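Local coordinates for protein N(G),N(G)-dimethylarginine dimethylaminohydrolase (Pseudomonas aeruginosa, PDB 1H70) that hydrolyses N(G),N(G)-dimethyl-L-arginine and N(G)-monomethyl-L-arginine, inhibitors of nitric oxide synthase, to L-citrulline and dimethylamine or methylamine, at residues I143-L146 against E147-L151; R221-E224 against K225-L229. The protein carries 1 engineered substitution. One frame throughout, in Å; residues are numbered along the deposited sequence.

Interactions 1 and 2 are local contacts within two separate helices. Interaction 1 comes first along the chain and includes the C-terminal end of helix 136-148 with its Schellman turn; interaction 2 lies along helix 220-227. Their centres lie about 34 Å apart and their nearest atoms about 24 Å, so the two do not touch. Each helix is the middle element of a beta-alpha-beta unit, strands 125-130 and 152-157 in the first case and strands 212-216 and 232-236 in the second. Both contacts sit about 20 Å from the centre of the chain, as packing on the outside of the five-bladed alpha/beta propeller (pentein fold) of DDAH enzymes, whose substrate pocket lies in the middle.

Interaction 1 of 2, residues I143-L146 against E147-L151; sequences IAIL and EKHGL
Leu146 and Leu151 meet where the helix gives way to a turn, and the Leu151 side chain can be followed outward. Its CB packs 3.5 Å from Leu146 O and 4.0 Å from Leu146 CB; CG remains near the same carbonyl; CD1 then reaches Leu146 CD2 at 3.8 Å. The two side chains cross at a slant, and Phe126 of strand 125-130 touches both. The backbone here forms a Schellman motif. Leu151 N donates to Leu146 O at 2.8 Å from above the carbonyl plane, 39° out of it, while Gly150 N donates to Glu147 O at 2.9 Å. Gly150 is the C-prime residue, its positive phi (79°) turning the chain out of the helix.

Four residues after Ile145, the His149 ring runs beside it, with CD2 3.1 Å from Ile145 O, which lies at the ring edge in its plane. With CG anti to its carbonyl carbon (chi1 -68°), the imidazole is carried back alongside Ile145, and its NE2 is hydrogen-bonded to Glu106, whose carboxylate also forms a salt bridge with Lys148. The chemistry thus implies a helix end closed by backbone bonds, apolar where the leucines face Phe126, polar where His149 and Lys148 meet Glu106.

Interaction 2 of 2, residues R221-E224 against K225-L229; sequences RTRE and KIARL
Four successive i to i+4 backbone hydrogen bonds join 221-224 to 225-229, the one from Ala227 N to Arg223 O measuring 2.9 Å. On the buried side Thr222 and Ile226 make the apolar contact. Ile226 CD1 lies 3.6 Å from Thr222 CG2, and the two side chains slant across one another. With OG1 of Thr222 beside the backbone N (chi1 -65°) and CG2 anti to it, the methyl meets Ile226 CD1 while OG1 is hydrogen-bonded to Glu200.

Glu224 and Arg228 form the salt bridge one turn apart. Glu224 bends at chi2 (64°), which brings its carboxylate over the aliphatic part of Arg228, with OE2 3.1 Å from Arg228 CD. The same oxygen stands at the edge of the guanidinium, in its plane, and pairs with NH1 at 3.6 Å; the two planes are turned 40° apart. The bridge therefore combines a rather long charge pairing with contact along the methylenes. Lys225 extends back past Arg221 O, its CG 3.1 Å from that oxygen. Its NZ ends 4.5 Å from Arg221 NH2, a like-charge approach probably eased by Glu195 O, a weak hydrogen-bond partner of Lys225 NZ, and by a long, weak ion pair of Arg221 with Glu199.

Thr222 touches Met215, and Ile226 packs on Val213 and Val233, so this amphipathic helix lies against both strands 212-216 and 232-236, as the crossover helix of a beta-alpha-beta unit does.

Interaction 1 of 2, residues I143-L146 against E147-L151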
loop_
_atom_site.group_PDB
_atom_site.type_symbol
_atom_site.label_atom_id
_atom_site.label_comp_id
_atom_site.label_asym_id
_atom_site.label_seq_id
_atom_site.Cartn_x
_atom_site.Cartn_y
_atom_site.Cartn_z
ATOM N N ILE A 143 -3.828 7.541 14.997
ATOM C CA ILE A 143 -4.045 6.591 16.107
ATOM C C ILE A 143 -5.284 7.001 16.917
ATOM O O ILE A 143 -6.077 6.142 17.325
ATOM C CB ILE A 143 -2.785 6.466 17.002
ATOM C CG1 ILE A 143 -1.710 5.685 16.214
ATOM C CG2 ILE A 143 -3.113 5.748 18.305
ATOM C CD1 ILE A 143 -0.309 5.833 16.735
ATOM N N ALA A 144 -5.486 8.305 17.120
ATOM C CA ALA A 144 -6.651 8.777 17.892
ATOM C C ALA A 144 -7.964 8.400 17.200
ATOM O O ALA A 144 -8.928 7.982 17.860
ATOM C CB ALA A 144 -6.568 10.283 18.158
ATOM N N ILE A 145 -8.001 8.535 15.874
ATOM C CA ILE A 145 -9.210 8.183 15.120
ATOM C C ILE A 145 -9.479 6.692 15.225
ATOM O O ILE A 145 -10.610 6.258 15.472
ATOM C CB ILE A 145 -9.067 8.592 13.653
ATOM C CG1 ILE A 145 -9.075 10.115 13.515
ATOM C CG2 ILE A 145 -10.222 8.008 12.832
ATOM C CD1 ILE A 145 -8.505 10.593 12.162
ATOM N N LEU A 146 -8.435 5.893 15.014
ATOM C CA LEU A 146 -8.553 4.440 15.127
ATOM C C LEU A 146 -9.084 4.079 16.517
ATOM O O LEU A 146 -9.963 3.238 16.636
ATOM C CB LEU A 146 -7.222 3.737 14.867
ATOM C CG LEU A 146 -6.723 3.813 13.408
ATOM C CD1 LEU A 146 -5.263 3.374 13.239
ATOM C CD2 LEU A 146 -7.602 2.939 12.520
ATOM N N GLU A 147 -8.549 4.715 17.558
ATOM C CA GLU A 147 -9.012 4.419 18.924
ATOM C C GLU A 147 -10.483 4.794 19.127
ATOM O O GLU A 147 -11.208 4.053 19.806
ATOM C CB GLU A 147 -8.100 5.059 19.969
ATOM C CG GLU A 147 -6.760 4.332 20.065
ATOM C CD GLU A 147 -5.770 4.921 21.056
ATOM O OE1 GLU A 147 -6.012 5.985 21.666
ATOM O OE2 GLU A 147 -4.706 4.289 21.212
ATOM N N LYS A 148 -10.931 5.906 18.550
ATOM C CA LYS A 148 -12.329 6.371 18.625
ATOM C C LYS A 148 -13.252 5.283 18.070
ATOM O O LYS A 148 -14.394 5.082 18.529
ATOM C CB LYS A 148 -12.497 7.698 17.856
ATOM C CG LYS A 148 -13.946 8.161 17.702
ATOM C CD LYS A 148 -14.169 9.075 16.498
ATOM C CE LYS A 148 -15.655 9.189 16.144
ATOM N NZ LYS A 148 -15.889 10.165 15.024
ATOM N N HIS A 149 -12.726 4.529 17.108
ATOM C CA HIS A 149 -13.462 3.441 16.476
ATOM C C HIS A 149 -13.148 2.051 17.043
ATOM O O HIS A 149 -13.540 1.040 16.450
ATOM C CB HIS A 149 -13.223 3.468 14.963
ATOM C CG HIS A 149 -13.863 4.667 14.339
ATOM N ND1 HIS A 149 -15.182 4.673 13.949
ATOM C CD2 HIS A 149 -13.388 5.909 14.104
ATOM C CE1 HIS A 149 -15.483 5.868 13.463
ATOM N NE2 HIS A 149 -14.412 6.634 13.547
ATOM N N GLY A 150 -12.492 1.977 18.195
ATOM C CA GLY A 150 -12.197 0.686 18.789
ATOM C C GLY A 150 -11.024 -0.070 18.191
ATOM O O GLY A 150 -10.817 -1.245 18.526
ATOM N N LEU A 151 -10.258 0.565 17.318
ATOM C CA LEU A 151 -9.081 -0.079 16.754
ATOM C C LEU A 151 -7.839 0.436 17.493
ATOM O O LEU A 151 -7.940 1.325 18.340
ATOM C CB LEU A 151 -8.999 0.202 15.252
ATOM C CG LEU A 151 -10.228 -0.298 14.491
ATOM C CD1 LEU A 151 -10.308 0.309 13.087
ATOM C CD2 LEU A 151 -10.165 -1.811 14.407
#

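Interaction 2 of 2, residues R221-E224 against K225-L229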
loop_
_atom_site.group_PDB
_atom_site.type_symbol
_atom_site.label_atom_id
_atom_site.label_comp_id
_atom_site.label_asym_id
_atom_site.label_seq_id
_atom_site.Cartn_x
_atom_site.Cartn_y
_atom_site.Cartn_z
ATOM N N ARG A 221 12.803 -16.547 -5.208
ATOM C CA ARG A 221 13.007 -17.073 -3.861
ATOM C C ARG A 221 11.834 -16.706 -2.948
ATOM O O ARG A 221 11.360 -17.500 -2.152
ATOM C CB ARG A 221 14.324 -16.595 -3.268
ATOM C CG ARG A 221 15.563 -17.220 -3.920
ATOM C CD ARG A 221 16.857 -16.642 -3.357
ATOM N NE ARG A 221 17.001 -17.062 -1.964
ATOM C CZ ARG A 221 17.954 -16.659 -1.131
ATOM N NH1 ARG A 221 18.879 -15.792 -1.518
ATOM N NH2 ARG A 221 17.964 -17.126 0.113
ATOM N N THR A 222 11.394 -15.459 -3.085
ATOM C CA THR A 222 10.282 -14.957 -2.308
ATOM C C THR A 222 8.994 -15.659 -2.696
ATOM O O THR A 222 8.178 -16.019 -1.852
ATOM C CB THR A 222 10.140 -13.439 -2.532
ATOM O OG1 THR A 222 11.295 -12.768 -2.007
ATOM C CG2 THR A 222 8.920 -12.923 -1.760
ATOM N N ARG A 223 8.817 -15.891 -3.993
ATOM C CA ARG A 223 7.638 -16.596 -4.472
ATOM C C ARG A 223 7.542 -17.979 -3.833
ATOM O O ARG A 223 6.465 -18.439 -3.456
ATOM C CB ARG A 223 7.694 -16.687 -5.998
ATOM C CG ARG A 223 6.540 -17.429 -6.630
ATOM C CD ARG A 223 6.955 -18.852 -6.923
ATOM N NE ARG A 223 5.895 -19.840 -6.824
ATOM C CZ ARG A 223 4.806 -19.892 -7.579
ATOM N NH1 ARG A 223 4.583 -18.978 -8.514
ATOM N NH2 ARG A 223 3.925 -20.866 -7.391
ATOM N N GLU A 224 8.675 -18.654 -3.694
ATOM C CA GLU A 224 8.642 -19.989 -3.076
ATOM C C GLU A 224 8.415 -19.924 -1.563
ATOM O O GLU A 224 7.727 -20.796 -0.988
ATOM C CB GLU A 224 9.906 -20.780 -3.440
ATOM C CG GLU A 224 9.919 -22.209 -2.913
ATOM C CD GLU A 224 8.828 -23.098 -3.491
ATOM O OE1 GLU A 224 8.162 -22.720 -4.479
ATOM O OE2 GLU A 224 8.633 -24.208 -2.947
ATOM N N LYS A 225 8.965 -18.902 -0.911
ATOM C CA LYS A 225 8.758 -18.735 0.528
ATOM C C LYS A 225 7.266 -18.525 0.827
ATOM O O LYS A 225 6.737 -19.067 1.787
ATOM C CB LYS A 225 9.642 -17.624 1.086
ATOM C CG LYS A 225 11.140 -17.888 0.961
ATOM C CD LYS A 225 11.977 -16.794 1.624
ATOM C CE LYS A 225 13.462 -16.992 1.338
ATOM N NZ LYS A 225 14.253 -16.810 2.580
ATOM N N ILE A 226 6.569 -17.772 -0.028
ATOM C CA ILE A 226 5.127 -17.546 0.141
ATOM C C ILE A 226 4.296 -18.771 -0.240
ATOM O O ILE A 226 3.423 -19.219 0.499
ATOM C CB ILE A 226 4.714 -16.334 -0.735
ATOM C CG1 ILE A 226 5.588 -15.145 -0.337
ATOM C CG2 ILE A 226 3.226 -16.019 -0.572
ATOM C CD1 ILE A 226 5.474 -13.939 -1.278
ATOM N N ALA A 227 4.589 -19.338 -1.400
ATOM C CA ALA A 227 3.864 -20.502 -1.898
ATOM C C ALA A 227 3.810 -21.663 -0.909
ATOM O O ALA A 227 2.761 -22.299 -0.700
ATOM C CB ALA A 227 4.537 -20.992 -3.212
ATOM N N ARG A 228 4.942 -21.939 -0.276
ATOM C CA ARG A 228 5.006 -23.043 0.673
ATOM C C ARG A 228 4.132 -22.831 1.900
ATOM O O ARG A 228 3.726 -23.789 2.558
ATOM C CB ARG A 228 6.453 -23.337 1.022
ATOM C CG ARG A 228 7.231 -23.754 -0.212
ATOM C CD ARG A 228 8.629 -24.206 0.147
ATOM N NE ARG A 228 8.546 -25.313 1.099
ATOM C CZ ARG A 228 8.338 -26.562 0.722
ATOM N NH1 ARG A 228 8.196 -26.835 -0.565
ATOM N NH2 ARG A 228 8.266 -27.528 1.628
ATOM N N LEU A 229 3.789 -21.584 2.198
ATOM C CA LEU A 229 2.923 -21.323 3.329
ATOM C C LEU A 229 1.476 -21.742 3.051
ATOM O O LEU A 229 0.709 -21.939 3.998
ATOM C CB LEU A 229 3.042 -19.867 3.778
ATOM C CG LEU A 229 4.386 -19.608 4.473
ATOM C CD1 LEU A 229 4.783 -18.155 4.374
ATOM C CD2 LEU A 229 4.337 -20.077 5.914
#